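Local coordinates for protein PA0821 (Pseudomonas aeruginosa, PDB 7DRG) that probably acts as the immunity protein (antitoxin) that protects the bacterium from a putative VRR-NUC domain-containing effector of its type VI secretion system, at residues Tyr45-His50 and Glu174-Tyr179; Gly140-Val145 and Leu216-Glu221; Tyr290-His295 and Arg340-Leu345. One frame throughout, in Å; residues are numbered along the deposited sequence.

Interaction 1 of 3, residues Tyr45-His50 and Glu174-Tyr179; sequences YFKKAH and EPEQGY
Y45 and Q177 form an antiparallel, hydrogen-bonded pair where strand 34-46 meets strand 177-180. The amide N of Y45 donates to the carbonyl O of Q177 at 3.0 Å in a nearly straight bond (169°). One residue back on the second segment, the N of E176 reaches the O of Y45 at 2.7 Å, more bent at 145°, so both backbone polar atoms of Y45 are used by the same partner segment. Its side chain, on the same side of the sheet as that of Q177, carries the contact onward. With CG beside the backbone N (chi1 -58°), the ring is carried along 177-179, turning its edge to Q177 O and passing CD1 against CG of Q177 before its OH meets the OH of Y179 at 2.8 Å; Y179 OH also has a weak hydrogen bond with K228. The polar end of Q177 turns elsewhere, its NE2 bonding Y302 OH.

Past the pair, a water takes over. It accepts from K47 N at 2.9 Å and donates to E174 O and to E176 OE2 (2.7 Å), satisfying the K47 amide and tying it to the 174-179 segment. The extended K47 chain crosses the bent E176 side chain at about a right angle, CE lying 3.7 Å from E176 CD, while NZ goes on to a salt bridge with D142.

Strand 144-151 flanks Y45-F46 on the side away from 174-179, with F46 paired to S144 and its ring packed on helix 52-69, whereas the Y45 ring is covered by helix 213-216 and F222.

Interaction 2 of 3, residues Gly140-Val145 and Leu216-Glu221; sequences GHDLSV and LANTPE
N218 reaches across to the backbone of L143 and is held there by both ends of its carboxamide. OD1 accepts from L143 N at 3.0 Å, the donor lying in the carbonyl plane on a lone pair, and ND2 donates to L143 O at 2.8 Å (151°), again on a lone pair of the acceptor although L143 O sits somewhat out of the amide plane. One side chain thereby satisfies both main-chain polar atoms of a single residue, much as a neighbouring strand would, and the two bonds fix the rotation of the amide. With chi1 at -66°, CG is anti to the carbonyl carbon, which carries the group out of the turn toward L143. OD1 has a further partner in a water at 2.7 Å, which also approaches D142 OD1; the other carboxylate oxygen, D142 OD2, is taken by K47. N218 CB also rests over one face of the H141 imidazole, whose plane is only 14° from that of the amide.

A217 and L143 make the apolar half. The A217 methyl fits against V145 CG2 at 3.8 Å and, more loosely, L143 CD2, while that same leucine methyl also comes within 3.4 Å of A217 O. Both L143 and V145 point toward the turn, and on the strand side they touch Y45.

N218 belongs to a type I beta turn, L216 to T219, that follows on helix 213-216; L216 O accepts from both T219 N and T219 OG1. Facing this turn, whose asparagine mimics the backbone pairing of a strand, G140 ends helix 134-139 in a Schellman motif and H141 centres an inverse gamma turn leading to strand 144-151.

Interaction 3 of 3, residues Tyr290-His295 and Arg340-Leu345; sequences YVLLNH and RWCDKL
Helices 290-295 and 340-345 run roughly antiparallel, their axes 10.2 Å apart at closest approach and crossing at -140°, with L292 and W341 bringing the backbones nearest. The interface is apolar throughout. V291 lies over one face of the W341 indole: its CG1 sits 3.8 Å from the centroid of the five-membered ring and 11° off the ring normal, a CH-pi contact, while CG2 covers the six-membered ring near CZ3 and CH2. The valine's two branches thus span the whole bicycle, an outcome of chi1 near 164°, which sets CG1 anti to the backbone N. R340 lies over the opposite face of the indole, with CZ offset toward the rim.

L292 divides its methyls. CD2 packs between W341 CB, at 3.9 Å, and the sulfur of C342, at 4.1 Å, whereas CD1 meets CD2 of L345 at 3.8 Å, one helical turn beyond W341.

This pair joins helix 288-297 to the C-terminal helix 338-348. Strand 259-264 backs it through F259, which touches L292, L293 and L345, while I338, A288 and P289 extend the packing between the two helices.

Overall arrangement
Interactions 1 and 2 form one continuous region, their centres about 10 Å apart, because strands 34-46 and 144-151 are sheet neighbours and residues of the two contacts touch directly. Their segments alternate along the chain (45-50, 140-145, 174-179, 216-221), so the two contacts interlock distant parts of the sequence around strand 34-46. Interaction 3 follows in series and joins two helices, its centre about 28 Å from that of interaction 1 and 31 Å from that of interaction 2, touching neither. The protein thus combines an interwoven strand region with a separate, later helical packing site.

Interaction 1 of 3, residues Tyr45-His50 and Glu174-Tyr179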
loop_
_atom_site.group_PDB
_atom_site.type_symbol
_atom_site.label_atom_id
_atom_site.label_comp_id
_atom_site.label_asym_id
_atom_site.label_seq_id
_atom_site.Cartn_x
_atom_site.Cartn_y
_atom_site.Cartn_z
ATOM N N TYR B 45 22.479 11.375 -13.995
ATOM C CA TYR B 45 23.208 12.355 -13.199
ATOM C C TYR B 45 24.534 12.642 -13.897
ATOM O O TYR B 45 25.321 11.719 -14.119
ATOM C CB TYR B 45 23.462 11.833 -11.784
ATOM C CG TYR B 45 22.238 11.441 -10.966
ATOM C CD1 TYR B 45 21.623 10.206 -11.144
ATOM C CD2 TYR B 45 21.743 12.289 -9.974
ATOM C CE1 TYR B 45 20.526 9.827 -10.367
ATOM C CE2 TYR B 45 20.652 11.924 -9.202
ATOM C CZ TYR B 45 20.052 10.696 -9.405
ATOM O OH TYR B 45 18.970 10.339 -8.623
ATOM N N PHE B 46 24.796 13.913 -14.221
ATOM C CA PHE B 46 25.947 14.245 -15.057
ATOM C C PHE B 46 26.553 15.562 -14.596
ATOM O O PHE B 46 25.934 16.327 -13.857
ATOM C CB PHE B 46 25.563 14.328 -16.543
ATOM C CG PHE B 46 24.640 15.474 -16.864
ATOM C CD1 PHE B 46 23.277 15.373 -16.630
ATOM C CD2 PHE B 46 25.131 16.654 -17.404
ATOM C CE1 PHE B 46 22.426 16.431 -16.911
ATOM C CE2 PHE B 46 24.282 17.712 -17.694
ATOM C CZ PHE B 46 22.923 17.597 -17.448
ATOM N N LYS B 47 27.764 15.849 -15.075
ATOM C CA LYS B 47 28.461 17.062 -14.663
ATOM C C LYS B 47 28.701 17.991 -15.848
ATOM O O LYS B 47 28.439 17.654 -17.006
ATOM C CB LYS B 47 29.783 16.723 -13.960
ATOM C CG LYS B 47 29.566 15.946 -12.664
ATOM C CD LYS B 47 30.833 15.816 -11.838
ATOM C CE LYS B 47 30.581 14.994 -10.589
ATOM N NZ LYS B 47 31.796 14.937 -9.722
ATOM N N LYS B 48 29.175 19.199 -15.510
ATOM C CA LYS B 48 29.571 20.239 -16.462
ATOM C C LYS B 48 28.387 20.810 -17.237
ATOM O O LYS B 48 28.547 21.297 -18.360
ATOM C CB LYS B 48 30.651 19.732 -17.425
ATOM C CG LYS B 48 31.903 19.261 -16.707
ATOM C CD LYS B 48 32.901 18.680 -17.687
ATOM C CE LYS B 48 34.072 19.606 -17.882
ATOM N NZ LYS B 48 34.892 19.200 -19.059
ATOM N N ALA B 49 27.196 20.797 -16.631
ATOM C CA ALA B 49 26.024 21.374 -17.276
ATOM C C ALA B 49 26.175 22.866 -17.532
ATOM O O ALA B 49 25.446 23.415 -18.362
ATOM C CB ALA B 49 24.776 21.131 -16.423
ATOM N N HIS B 50 27.093 23.531 -16.831
ATOM C CA HIS B 50 27.346 24.955 -17.030
ATOM C C HIS B 50 28.179 25.256 -18.273
ATOM O O HIS B 50 28.365 26.435 -18.593
ATOM C CB HIS B 50 28.048 25.536 -15.801
ATOM C CG HIS B 50 29.373 24.906 -15.505
ATOM N ND1 HIS B 50 29.499 23.729 -14.797
ATOM C CD2 HIS B 50 30.632 25.289 -15.826
ATOM C CE1 HIS B 50 30.779 23.415 -14.693
ATOM N NE2 HIS B 50 31.487 24.348 -15.307
ATOM N N GLU B 174 28.053 11.626 -20.833
ATOM C CA GLU B 174 28.994 10.862 -20.016
ATOM C C GLU B 174 28.621 10.941 -18.528
ATOM O O GLU B 174 29.383 11.473 -17.719
ATOM C CB GLU B 174 30.430 11.321 -20.251
ATOM C CG GLU B 174 30.818 11.230 -21.732
ATOM C CD GLU B 174 32.303 11.005 -21.957
ATOM O OE1 GLU B 174 33.110 11.814 -21.452
ATOM O OE2 GLU B 174 32.657 10.016 -22.646
ATOM N N PRO B 175 27.457 10.414 -18.153
ATOM C CA PRO B 175 26.943 10.614 -16.794
ATOM C C PRO B 175 27.752 9.857 -15.756
ATOM O O PRO B 175 28.484 8.911 -16.056
ATOM C CB PRO B 175 25.510 10.065 -16.869
ATOM C CG PRO B 175 25.209 9.929 -18.344
ATOM C CD PRO B 175 26.524 9.634 -18.984
ATOM N N GLU B 176 27.580 10.280 -14.501
ATOM C CA GLU B 176 28.208 9.575 -13.392
ATOM C C GLU B 176 27.459 8.289 -13.061
ATOM O O GLU B 176 28.075 7.277 -12.709
ATOM C CB GLU B 176 28.254 10.481 -12.160
ATOM C CG GLU B 176 28.769 11.888 -12.442
ATOM C CD GLU B 176 30.257 11.928 -12.692
ATOM O OE1 GLU B 176 31.006 11.432 -11.823
ATOM O OE2 GLU B 176 30.672 12.451 -13.760
ATOM N N GLN B 177 26.134 8.325 -13.155
ATOM C CA GLN B 177 25.282 7.217 -12.758
ATOM C C GLN B 177 23.891 7.489 -13.299
ATOM O O GLN B 177 23.572 8.610 -13.705
ATOM C CB GLN B 177 25.236 7.047 -11.237
ATOM C CG GLN B 177 24.758 8.300 -10.516
ATOM C CD GLN B 177 24.701 8.123 -9.016
ATOM O OE1 GLN B 177 24.001 7.241 -8.511
ATOM N NE2 GLN B 177 25.433 8.967 -8.285
ATOM N N GLY B 178 23.065 6.454 -13.299
ATOM C CA GLY B 178 21.732 6.615 -13.847
ATOM C C GLY B 178 20.983 5.303 -13.853
ATOM O O GLY B 178 21.532 4.242 -13.536
ATOM N N TYR B 179 19.711 5.395 -14.230
ATOM C CA TYR B 179 18.826 4.233 -14.259
ATOM C C TYR B 179 17.592 4.593 -15.071
ATOM O O TYR B 179 17.274 5.770 -15.263
ATOM C CB TYR B 179 18.417 3.773 -12.846
ATOM C CG TYR B 179 18.120 4.925 -11.916
ATOM C CD1 TYR B 179 16.873 5.545 -11.915
ATOM C CD2 TYR B 179 19.101 5.411 -11.058
ATOM C CE1 TYR B 179 16.618 6.628 -11.076
ATOM C CE2 TYR B 179 18.855 6.490 -10.219
ATOM C CZ TYR B 179 17.617 7.088 -10.230
ATOM O OH TYR B 179 17.400 8.156 -9.396
HETATM O O HOH W 1 29.215 13.487 -15.800
#

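Interaction 2 of 3, residues Gly140-Val145 and Leu216-Glu221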
loop_
_atom_site.group_PDB
_atom_site.type_symbol
_atom_site.label_atom_id
_atom_site.label_comp_id
_atom_site.label_asym_id
_atom_site.label_seq_id
_atom_site.Cartn_x
_atom_site.Cartn_y
_atom_site.Cartn_z
ATOM N N GLY B 140 31.167 22.915 -4.876
ATOM C CA GLY B 140 30.940 21.523 -4.528
ATOM C C GLY B 140 29.613 20.950 -4.980
ATOM O O GLY B 140 29.464 19.722 -4.983
ATOM N N HIS B 141 28.627 21.768 -5.354
ATOM C CA HIS B 141 27.331 21.251 -5.805
ATOM C C HIS B 141 27.362 21.113 -7.326
ATOM O O HIS B 141 26.779 21.905 -8.066
ATOM C CB HIS B 141 26.201 22.166 -5.348
ATOM C CG HIS B 141 25.952 22.138 -3.870
ATOM N ND1 HIS B 141 24.828 22.688 -3.290
ATOM C CD2 HIS B 141 26.687 21.629 -2.853
ATOM C CE1 HIS B 141 24.880 22.516 -1.981
ATOM N NE2 HIS B 141 25.999 21.877 -1.690
ATOM N N ASP B 142 28.039 20.064 -7.800
ATOM C CA ASP B 142 28.412 19.962 -9.209
ATOM C C ASP B 142 27.600 18.955 -10.018
ATOM O O ASP B 142 27.877 18.781 -11.208
ATOM C CB ASP B 142 29.908 19.630 -9.336
ATOM C CG ASP B 142 30.280 18.293 -8.712
ATOM O OD1 ASP B 142 29.403 17.624 -8.132
ATOM O OD2 ASP B 142 31.465 17.906 -8.813
ATOM N N LEU B 143 26.602 18.307 -9.432
ATOM C CA LEU B 143 25.901 17.217 -10.100
ATOM C C LEU B 143 24.560 17.715 -10.627
ATOM O O LEU B 143 23.729 18.208 -9.854
ATOM C CB LEU B 143 25.706 16.043 -9.141
ATOM C CG LEU B 143 25.308 14.724 -9.802
ATOM C CD1 LEU B 143 26.360 14.316 -10.829
ATOM C CD2 LEU B 143 25.128 13.662 -8.727
ATOM N N SER B 144 24.360 17.594 -11.935
ATOM C CA SER B 144 23.119 17.958 -12.600
ATOM C C SER B 144 22.340 16.698 -12.980
ATOM O O SER B 144 22.832 15.571 -12.871
ATOM C CB SER B 144 23.413 18.820 -13.831
ATOM O OG SER B 144 24.061 20.033 -13.447
ATOM N N VAL B 145 21.097 16.892 -13.420
ATOM C CA VAL B 145 20.191 15.773 -13.671
ATOM C C VAL B 145 19.417 16.021 -14.955
ATOM O O VAL B 145 18.895 17.117 -15.171
ATOM C CB VAL B 145 19.203 15.558 -12.504
ATOM C CG1 VAL B 145 18.182 14.481 -12.867
ATOM C CG2 VAL B 145 19.940 15.194 -11.220
ATOM N N LEU B 216 18.016 14.858 -4.726
ATOM C CA LEU B 216 19.028 13.950 -4.200
ATOM C C LEU B 216 20.438 14.350 -4.620
ATOM O O LEU B 216 21.393 14.131 -3.861
ATOM C CB LEU B 216 18.742 12.518 -4.675
ATOM C CG LEU B 216 17.432 11.862 -4.224
ATOM C CD1 LEU B 216 17.210 10.531 -4.934
ATOM C CD2 LEU B 216 17.435 11.669 -2.712
ATOM N N ALA B 217 20.571 14.971 -5.797
ATOM C CA ALA B 217 21.839 14.990 -6.525
ATOM C C ALA B 217 22.986 15.603 -5.724
ATOM O O ALA B 217 24.131 15.148 -5.830
ATOM C CB ALA B 217 21.656 15.739 -7.844
ATOM N N ASN B 218 22.724 16.654 -4.951
ATOM C CA ASN B 218 23.816 17.352 -4.278
ATOM C C ASN B 218 23.673 17.341 -2.760
ATOM O O ASN B 218 24.225 18.211 -2.077
ATOM C CB ASN B 218 23.951 18.774 -4.818
ATOM C CG ASN B 218 24.392 18.787 -6.273
ATOM O OD1 ASN B 218 25.544 18.494 -6.585
ATOM N ND2 ASN B 218 23.466 19.090 -7.167
ATOM N N THR B 219 22.953 16.359 -2.228
ATOM C CA THR B 219 22.943 16.114 -0.798
ATOM C C THR B 219 24.284 15.522 -0.364
ATOM O O THR B 219 24.978 14.891 -1.165
ATOM C CB THR B 219 21.820 15.145 -0.438
ATOM O OG1 THR B 219 22.031 13.903 -1.121
ATOM C CG2 THR B 219 20.469 15.717 -0.837
ATOM N N PRO B 220 24.669 15.703 0.904
ATOM C CA PRO B 220 25.902 15.054 1.381
ATOM C C PRO B 220 25.866 13.542 1.244
ATOM O O PRO B 220 26.912 12.914 1.047
ATOM C CB PRO B 220 25.983 15.481 2.854
ATOM C CG PRO B 220 25.105 16.676 2.965
ATOM C CD PRO B 220 24.010 16.487 1.962
ATOM N N GLU B 221 24.679 12.943 1.329
ATOM C CA GLU B 221 24.567 11.496 1.205
ATOM C C GLU B 221 24.965 10.994 -0.175
ATOM O O GLU B 221 25.343 9.826 -0.312
ATOM C CB GLU B 221 23.140 11.052 1.543
ATOM C CG GLU B 221 22.770 11.163 3.022
ATOM C CD GLU B 221 22.138 12.501 3.403
ATOM O OE1 GLU B 221 22.276 13.486 2.647
ATOM O OE2 GLU B 221 21.496 12.562 4.474
HETATM O O HOH W 2 27.665 16.981 -5.841
#

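Interaction 3 of 3, residues Tyr290-His295 and Arg340-Leu345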
loop_
_atom_site.group_PDB
_atom_site.type_symbol
_atom_site.label_atom_id
_atom_site.label_comp_id
_atom_site.label_asym_id
_atom_site.label_seq_id
_atom_site.Cartn_x
_atom_site.Cartn_y
_atom_site.Cartn_z
ATOM N N TYR B 290 16.051 -7.965 -11.933
ATOM C CA TYR B 290 16.537 -6.914 -11.044
ATOM C C TYR B 290 17.195 -7.501 -9.803
ATOM O O TYR B 290 18.163 -6.937 -9.285
ATOM C CB TYR B 290 15.403 -5.985 -10.617
ATOM C CG TYR B 290 14.698 -5.172 -11.695
ATOM C CD1 TYR B 290 14.816 -5.471 -13.050
ATOM C CD2 TYR B 290 13.899 -4.084 -11.331
ATOM C CE1 TYR B 290 14.145 -4.719 -14.013
ATOM C CE2 TYR B 290 13.234 -3.334 -12.277
ATOM C CZ TYR B 290 13.359 -3.650 -13.614
ATOM O OH TYR B 290 12.693 -2.887 -14.554
ATOM N N VAL B 291 16.659 -8.614 -9.285
ATOM C CA VAL B 291 17.266 -9.257 -8.119
ATOM C C VAL B 291 18.702 -9.661 -8.426
ATOM O O VAL B 291 19.618 -9.451 -7.619
ATOM C CB VAL B 291 16.427 -10.472 -7.682
ATOM C CG1 VAL B 291 17.229 -11.377 -6.732
ATOM C CG2 VAL B 291 15.139 -10.019 -7.048
ATOM N N LEU B 292 18.918 -10.253 -9.599
ATOM C CA LEU B 292 20.257 -10.707 -9.948
ATOM C C LEU B 292 21.211 -9.532 -10.152
ATOM O O LEU B 292 22.363 -9.575 -9.702
ATOM C CB LEU B 292 20.196 -11.592 -11.192
ATOM C CG LEU B 292 19.491 -12.936 -10.994
ATOM C CD1 LEU B 292 19.334 -13.640 -12.330
ATOM C CD2 LEU B 292 20.248 -13.817 -9.998
ATOM N N LEU B 293 20.751 -8.463 -10.806
ATOM C CA LEU B 293 21.629 -7.316 -10.995
ATOM C C LEU B 293 21.893 -6.596 -9.678
ATOM O O LEU B 293 23.024 -6.174 -9.414
ATOM C CB LEU B 293 21.031 -6.357 -12.020
ATOM C CG LEU B 293 21.913 -5.141 -12.311
ATOM C CD1 LEU B 293 23.273 -5.556 -12.867
ATOM C CD2 LEU B 293 21.215 -4.231 -13.279
ATOM N N ASN B 294 20.860 -6.435 -8.845
ATOM C CA ASN B 294 21.057 -5.794 -7.550
ATOM C C ASN B 294 22.055 -6.569 -6.702
ATOM O O ASN B 294 22.862 -5.972 -5.982
ATOM C CB ASN B 294 19.712 -5.655 -6.830
ATOM C CG ASN B 294 19.845 -5.114 -5.413
ATOM O OD1 ASN B 294 19.893 -3.902 -5.197
ATOM N ND2 ASN B 294 19.875 -6.019 -4.436
ATOM N N HIS B 295 22.018 -7.903 -6.780
ATOM C CA HIS B 295 22.980 -8.714 -6.040
ATOM C C HIS B 295 24.408 -8.428 -6.496
ATOM O O HIS B 295 25.321 -8.311 -5.669
ATOM C CB HIS B 295 22.639 -10.194 -6.204
ATOM C CG HIS B 295 23.411 -11.096 -5.294
ATOM N ND1 HIS B 295 23.126 -11.219 -3.952
ATOM C CD2 HIS B 295 24.461 -11.917 -5.534
ATOM C CE1 HIS B 295 23.966 -12.077 -3.403
ATOM N NE2 HIS B 295 24.786 -12.517 -4.342
ATOM N N ARG B 340 18.475 -20.323 -7.260
ATOM C CA ARG B 340 17.036 -20.417 -7.491
ATOM C C ARG B 340 16.543 -19.250 -8.340
ATOM O O ARG B 340 15.666 -19.421 -9.196
ATOM C CB ARG B 340 16.278 -20.473 -6.165
ATOM C CG ARG B 340 14.769 -20.557 -6.353
ATOM C CD ARG B 340 14.005 -20.701 -5.040
ATOM N NE ARG B 340 14.125 -19.528 -4.178
ATOM C CZ ARG B 340 13.511 -18.367 -4.396
ATOM N NH1 ARG B 340 12.738 -18.205 -5.461
ATOM N NH2 ARG B 340 13.680 -17.361 -3.549
ATOM N N TRP B 341 17.106 -18.057 -8.127
ATOM C CA TRP B 341 16.732 -16.906 -8.947
ATOM C C TRP B 341 17.243 -17.056 -10.377
ATOM O O TRP B 341 16.572 -16.631 -11.326
ATOM C CB TRP B 341 17.249 -15.612 -8.310
ATOM C CG TRP B 341 16.419 -15.165 -7.139
ATOM C CD1 TRP B 341 16.692 -15.354 -5.814
ATOM C CD2 TRP B 341 15.169 -14.466 -7.195
ATOM N NE1 TRP B 341 15.689 -14.811 -5.040
ATOM C CE2 TRP B 341 14.744 -14.259 -5.866
ATOM C CE3 TRP B 341 14.369 -13.994 -8.241
ATOM C CZ2 TRP B 341 13.560 -13.601 -5.556
ATOM C CZ3 TRP B 341 13.193 -13.338 -7.933
ATOM C CH2 TRP B 341 12.797 -13.147 -6.598
ATOM N N CYS B 342 18.426 -17.660 -10.552
ATOM C CA CYS B 342 18.916 -17.978 -11.892
ATOM C C CYS B 342 17.975 -18.936 -12.611
ATOM O O CYS B 342 17.755 -18.808 -13.823
ATOM C CB CYS B 342 20.314 -18.596 -11.818
ATOM S SG CYS B 342 21.562 -17.575 -11.004
ATOM N N ASP B 343 17.444 -19.927 -11.889
ATOM C CA ASP B 343 16.514 -20.872 -12.502
ATOM C C ASP B 343 15.204 -20.191 -12.870
ATOM O O ASP B 343 14.626 -20.471 -13.927
ATOM C CB ASP B 343 16.245 -22.047 -11.560
ATOM C CG ASP B 343 17.424 -23.004 -11.443
ATOM O OD1 ASP B 343 18.218 -23.114 -12.399
ATOM O OD2 ASP B 343 17.539 -23.662 -10.385
ATOM N N LYS B 344 14.721 -19.293 -12.008
ATOM C CA LYS B 344 13.477 -18.589 -12.296
ATOM C C LYS B 344 13.627 -17.704 -13.528
ATOM O O LYS B 344 12.710 -17.617 -14.357
ATOM C CB LYS B 344 13.052 -17.766 -11.078
ATOM C CG LYS B 344 11.603 -17.324 -11.120
ATOM C CD LYS B 344 10.929 -17.406 -9.753
ATOM C CE LYS B 344 11.422 -16.324 -8.813
ATOM N NZ LYS B 344 10.317 -15.812 -7.954
ATOM N N LEU B 345 14.783 -17.049 -13.666
ATOM C CA LEU B 345 15.077 -16.258 -14.855
ATOM C C LEU B 345 14.897 -17.080 -16.128
ATOM O O LEU B 345 14.166 -16.685 -17.042
ATOM C CB LEU B 345 16.507 -15.714 -14.763
ATOM C CG LEU B 345 17.022 -14.757 -15.840
ATOM C CD1 LEU B 345 16.502 -13.349 -15.601
ATOM C CD2 LEU B 345 18.546 -14.762 -15.898
#